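Side-chain contact in L-threonine-O-3-phosphate decarboxylase (Porphyromonas gingivalis, PDB 3FKD), which probably binds pyridoxal 5'-phosphate and, as its name implies, acts as a decarboxylase of L-threonine O-3-phosphate: residues 147-150 / 151-155. Sequence-based numbering, arbitrary orientation.
Sequences QRTE and ILRLL
R153 folds back toward the N-terminal end of helix 148-157 and meets T149 and E150, about one turn earlier. Its CB carries CG between the backbone N and the carbonyl carbon (chi1 78°), a torsion that brings CG to 3.5 Å from E150 O. Bends at chi2 and chi3 then turn the chain back: CD passes 3.7 Å from E150 OE1, and NE makes a weak hydrogen bond of 3.4 Å to T149 O (N-H...O angle 154°), which lies at the guanidinium edge. At the tip, NH2 rests against the T149 methyl CG2. The same T149 carbonyl also accepts a weak bond from R153 N, so backbone and side chain of one residue share a single acceptor. E150 crosses R153 at about a right angle, its OE1 still 4.6 Å from R153 NE. On another side of the helix, L152 CD1 lies 3.9 Å from NE of the extended R148, whose NH1 forms a salt bridge with D182. The backbone O of Q147, the N-cap residue, accepts I151 N at 3.1 Å, while I151 and L154 pack on strand 162-166 within the beta-alpha-beta unit. E150 and R153 probably attract each other without forming a salt bridge, an attraction that D121, close to E150 OE2, would probably strengthen; within this turn the R153 side chain has one weak hydrogen bond, to a backbone carbonyl.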
loop_
_atom_site.group_PDB
_atom_site.type_symbol
_atom_site.label_atom_id
_atom_site.label_comp_id
_atom_site.label_asym_id
_atom_site.label_seq_id
_atom_site.Cartn_x
_atom_site.Cartn_y
_atom_site.Cartn_z
ATOM N N GLN A 147 27.878 7.561 -14.361
ATOM C CA GLN A 147 27.831 6.982 -15.693
ATOM C C GLN A 147 27.473 5.524 -15.568
ATOM O O GLN A 147 27.987 4.843 -14.697
ATOM C CB GLN A 147 29.204 7.093 -16.357
ATOM C CG GLN A 147 29.617 8.497 -16.716
ATOM C CD GLN A 147 28.636 9.107 -17.660
ATOM O OE1 GLN A 147 28.391 8.565 -18.740
ATOM N NE2 GLN A 147 28.047 10.237 -17.267
ATOM N N ARG A 148 26.600 5.052 -16.456
ATOM C CA ARG A 148 26.222 3.640 -16.522
ATOM C C ARG A 148 27.463 2.800 -16.325
ATOM O O ARG A 148 27.404 1.724 -15.744
ATOM C CB ARG A 148 25.544 3.327 -17.871
ATOM C CG ARG A 148 25.874 1.958 -18.439
ATOM C CD ARG A 148 25.114 1.588 -19.713
ATOM N NE ARG A 148 25.274 0.149 -19.912
ATOM C CZ ARG A 148 24.403 -0.779 -19.504
ATOM N NH1 ARG A 148 23.268 -0.417 -18.931
ATOM N NH2 ARG A 148 24.651 -2.071 -19.695
ATOM N N THR A 149 28.589 3.340 -16.787
ATOM C CA THR A 149 29.910 2.705 -16.717
ATOM C C THR A 149 30.554 2.733 -15.334
ATOM O O THR A 149 31.203 1.776 -14.928
ATOM C CB THR A 149 30.878 3.396 -17.691
ATOM O OG1 THR A 149 30.230 3.567 -18.954
ATOM C CG2 THR A 149 32.134 2.577 -17.883
ATOM N N GLU A 150 30.400 3.836 -14.618
ATOM C CA GLU A 150 30.969 3.936 -13.277
ATOM C C GLU A 150 30.257 2.932 -12.392
ATOM O O GLU A 150 30.865 2.261 -11.554
ATOM C CB GLU A 150 30.815 5.354 -12.731
ATOM C CG GLU A 150 31.106 5.474 -11.246
ATOM C CD GLU A 150 32.561 5.185 -10.878
ATOM O OE1 GLU A 150 33.429 5.151 -11.788
ATOM O OE2 GLU A 150 32.834 5.003 -9.668
ATOM N N ILE A 151 28.959 2.804 -12.610
ATOM C CA ILE A 151 28.167 1.845 -11.875
ATOM C C ILE A 151 28.620 0.414 -12.174
ATOM O O ILE A 151 28.877 -0.340 -11.236
ATOM C CB ILE A 151 26.663 2.056 -12.112
ATOM C CG1 ILE A 151 26.223 3.350 -11.428
ATOM C CG2 ILE A 151 25.878 0.908 -11.541
ATOM C CD1 ILE A 151 24.751 3.636 -11.472
ATOM N N LEU A 152 28.747 0.046 -13.455
ATOM C CA LEU A 152 29.205 -1.314 -13.810
ATOM C C LEU A 152 30.522 -1.782 -13.141
ATOM O O LEU A 152 30.690 -2.959 -12.837
ATOM C CB LEU A 152 29.281 -1.510 -15.331
ATOM C CG LEU A 152 27.925 -1.355 -15.996
ATOM C CD1 LEU A 152 28.000 -1.292 -17.509
ATOM C CD2 LEU A 152 27.023 -2.512 -15.522
ATOM N N ARG A 153 31.466 -0.883 -12.911
ATOM C CA ARG A 153 32.695 -1.347 -12.296
ATOM C C ARG A 153 32.498 -1.543 -10.807
ATOM O O ARG A 153 33.134 -2.406 -10.219
ATOM C CB ARG A 153 33.913 -0.481 -12.639
ATOM C CG ARG A 153 34.075 0.859 -11.901
ATOM C CD ARG A 153 34.768 1.835 -12.858
ATOM N NE ARG A 153 34.538 1.361 -14.229
ATOM C CZ ARG A 153 35.489 1.168 -15.142
ATOM N NH1 ARG A 153 36.756 1.465 -14.859
ATOM N NH2 ARG A 153 35.168 0.702 -16.343
ATOM N N LEU A 154 31.581 -0.785 -10.207
ATOM C CA LEU A 154 31.199 -1.035 -8.814
ATOM C C LEU A 154 30.550 -2.430 -8.606
ATOM O O LEU A 154 30.865 -3.151 -7.655
ATOM C CB LEU A 154 30.220 0.031 -8.335
ATOM C CG LEU A 154 30.585 1.495 -8.378
ATOM C CD1 LEU A 154 29.328 2.310 -8.506
ATOM C CD2 LEU A 154 31.336 1.850 -7.106
ATOM N N LEU A 155 29.603 -2.767 -9.474
ATOM C CA LEU A 155 28.946 -4.057 -9.441
ATOM C C LEU A 155 29.994 -5.132 -9.550
ATOM O O LEU A 155 29.970 -6.120 -8.825
ATOM C CB LEU A 155 27.963 -4.190 -10.616
ATOM C CG LEU A 155 26.533 -3.623 -10.544
ATOM C CD1 LEU A 155 26.085 -3.383 -9.118
ATOM C CD2 LEU A 155 26.401 -2.373 -11.327
#